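Long-range contact in putative vitamin-B12 independent methionine synthase family protein (Listeria monocytogenes, PDB 1YPX), which probably transfers a methyl group from 5-methyltetrahydropteroyltriglutamate to homocysteine, as zinc-dependent, cobalamin-independent methionine synthases do: residues P140-Y145 against L186-W191. Numbering follows the deposited sequence.
Sequences PAMLHY and LDDTSW
Selenomethionine Met142 carries this contact, its side chain reaching from the helix to lie across Asp187, Asp188 and Thr189, where strand 183-188 gives way to a turn. With CG beside the backbone N (chi1 -80°), that atom comes 3.5 Å from the carbonyl O of Asp187, and the bend at chi2 (-84°) carries SE to CG2 of Thr189, the two side chains crossing at about a right angle. The position of the terminal methyl beside Ser190 is doubtful.

The turn beneath it is braced by the Asp188 carboxylate. Its OD2 accepts from Ser190 N at 3.0 Å, closing an Asx turn, and from Ser190 OG at 2.7 Å. The amide uses the anti side and the hydroxyl the syn side, both from the same face of the carboxylate. OD1 takes a weak bond from Trp191 NE1 and is hydrogen-bonded to Ser139 OG, just before Pro140; the CB of Ala141 packs 3.8 Å from OD1. Pro140 CD rests on Leu186 CG at 4.3 Å.

The contact thus joins the short helix 141-146, which follows strand 132-138, to the end of the neighbouring parallel strand 183-188 in the TIM-barrel-like fold, with helix 213-224 packing against both segments through Tyr217.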
loop_
_atom_site.group_PDB
_atom_site.type_symbol
_atom_site.label_atom_id
_atom_site.label_comp_id
_atom_site.label_asym_id
_atom_site.label_seq_id
_atom_site.Cartn_x
_atom_site.Cartn_y
_atom_site.Cartn_z
ATOM N N PRO A 140 -9.431 -4.462 -0.397
ATOM C CA PRO A 140 -10.514 -5.405 -0.107
ATOM C C PRO A 140 -10.622 -6.524 -1.155
ATOM O O PRO A 140 -11.027 -7.635 -0.835
ATOM C CB PRO A 140 -11.752 -4.503 -0.057
ATOM C CG PRO A 140 -11.417 -3.414 -1.005
ATOM C CD PRO A 140 -9.960 -3.120 -0.690
ATOM N N ALA A 141 -10.234 -6.232 -2.394
ATOM C CA ALA A 141 -10.296 -7.215 -3.466
ATOM C C ALA A 141 -9.277 -8.321 -3.246
ATOM O O ALA A 141 -9.278 -9.329 -3.953
ATOM C CB ALA A 141 -10.051 -6.543 -4.817
HETATM N N MSE A 142 -8.398 -8.122 -2.274
HETATM C CA MSE A 142 -7.380 -9.115 -1.962
HETATM C C MSE A 142 -7.993 -10.291 -1.200
HETATM O O MSE A 142 -7.479 -11.411 -1.250
HETATM C CB MSE A 142 -6.249 -8.473 -1.152
HETATM C CG MSE A 142 -5.253 -7.703 -2.007
HETATM SE SE MSE A 142 -3.862 -8.842 -2.789
HETATM C CE MSE A 142 -4.863 -9.739 -4.175
ATOM N N LEU A 143 -9.104 -10.032 -0.510
ATOM C CA LEU A 143 -9.803 -11.064 0.254
ATOM C C LEU A 143 -10.643 -11.905 -0.684
ATOM O O LEU A 143 -10.729 -13.126 -0.539
ATOM C CB LEU A 143 -10.722 -10.439 1.311
ATOM C CG LEU A 143 -11.519 -11.423 2.172
ATOM C CD1 LEU A 143 -10.583 -12.427 2.796
ATOM C CD2 LEU A 143 -12.274 -10.683 3.244
ATOM N N HIS A 144 -11.274 -11.234 -1.635
ATOM C CA HIS A 144 -12.112 -11.902 -2.613
ATOM C C HIS A 144 -11.327 -12.993 -3.327
ATOM O O HIS A 144 -11.793 -14.126 -3.439
ATOM C CB HIS A 144 -12.634 -10.877 -3.621
ATOM C CG HIS A 144 -13.425 -11.473 -4.744
ATOM N ND1 HIS A 144 -12.836 -12.133 -5.802
ATOM C CD2 HIS A 144 -14.756 -11.476 -4.991
ATOM C CE1 HIS A 144 -13.771 -12.515 -6.655
ATOM N NE2 HIS A 144 -14.945 -12.128 -6.187
ATOM N N TYR A 145 -10.132 -12.651 -3.790
ATOM C CA TYR A 145 -9.305 -13.610 -4.500
ATOM C C TYR A 145 -8.643 -14.641 -3.600
ATOM O O TYR A 145 -9.097 -15.781 -3.521
ATOM C CB TYR A 145 -8.232 -12.890 -5.324
ATOM C CG TYR A 145 -7.290 -13.828 -6.060
ATOM C CD1 TYR A 145 -7.780 -14.927 -6.781
ATOM C CD2 TYR A 145 -5.909 -13.613 -6.047
ATOM C CE1 TYR A 145 -6.915 -15.792 -7.471
ATOM C CE2 TYR A 145 -5.038 -14.469 -6.735
ATOM C CZ TYR A 145 -5.546 -15.552 -7.443
ATOM O OH TYR A 145 -4.683 -16.386 -8.118
ATOM N N LEU A 186 -3.803 1.086 -0.010
ATOM C CA LEU A 186 -4.329 -0.243 -0.307
ATOM C C LEU A 186 -3.340 -0.997 -1.194
ATOM O O LEU A 186 -3.064 -0.583 -2.319
ATOM C CB LEU A 186 -5.678 -0.116 -1.021
ATOM C CG LEU A 186 -6.990 -0.080 -0.198
ATOM C CD1 LEU A 186 -6.761 0.463 1.211
ATOM C CD2 LEU A 186 -8.020 0.766 -0.931
ATOM N N ASP A 187 -2.795 -2.093 -0.677
ATOM C CA ASP A 187 -1.859 -2.894 -1.446
ATOM C C ASP A 187 -2.657 -3.942 -2.201
ATOM O O ASP A 187 -3.242 -4.844 -1.616
ATOM C CB ASP A 187 -0.813 -3.523 -0.524
ATOM C CG ASP A 187 0.287 -2.538 -0.149
ATOM O OD1 ASP A 187 0.030 -1.310 -0.176
ATOM O OD2 ASP A 187 1.414 -2.977 0.180
ATOM N N ASP A 188 -2.708 -3.793 -3.515
ATOM C CA ASP A 188 -3.472 -4.721 -4.302
ATOM C C ASP A 188 -2.635 -5.386 -5.364
ATOM O O ASP A 188 -2.298 -4.769 -6.369
ATOM C CB ASP A 188 -4.645 -4.000 -4.942
ATOM C CG ASP A 188 -5.738 -4.942 -5.316
ATOM O OD1 ASP A 188 -6.900 -4.510 -5.439
ATOM O OD2 ASP A 188 -5.427 -6.131 -5.482
ATOM N N THR A 189 -2.306 -6.651 -5.145
ATOM C CA THR A 189 -1.496 -7.379 -6.104
ATOM C C THR A 189 -2.337 -8.280 -7.003
ATOM O O THR A 189 -1.788 -9.078 -7.764
ATOM C CB THR A 189 -0.449 -8.247 -5.393
ATOM O OG1 THR A 189 0.438 -8.809 -6.365
ATOM C CG2 THR A 189 -1.119 -9.377 -4.628
ATOM N N SER A 190 -3.661 -8.135 -6.921
ATOM C CA SER A 190 -4.582 -8.955 -7.707
ATOM C C SER A 190 -4.701 -8.546 -9.173
ATOM O O SER A 190 -4.884 -9.395 -10.042
ATOM C CB SER A 190 -5.983 -8.973 -7.061
ATOM O OG SER A 190 -6.674 -7.745 -7.212
ATOM N N TRP A 191 -4.592 -7.254 -9.452
ATOM C CA TRP A 191 -4.703 -6.774 -10.821
ATOM C C TRP A 191 -3.566 -7.275 -11.704
ATOM O O TRP A 191 -3.758 -7.485 -12.896
ATOM C CB TRP A 191 -4.737 -5.245 -10.847
ATOM C CG TRP A 191 -5.788 -4.652 -9.954
ATOM C CD1 TRP A 191 -5.705 -4.461 -8.613
ATOM C CD2 TRP A 191 -7.087 -4.184 -10.348
ATOM N NE1 TRP A 191 -6.867 -3.901 -8.140
ATOM C CE2 TRP A 191 -7.732 -3.718 -9.184
ATOM C CE3 TRP A 191 -7.764 -4.112 -11.572
ATOM C CZ2 TRP A 191 -9.026 -3.187 -9.204
ATOM C CZ3 TRP A 191 -9.043 -3.586 -11.593
ATOM C CH2 TRP A 191 -9.663 -3.128 -10.414
#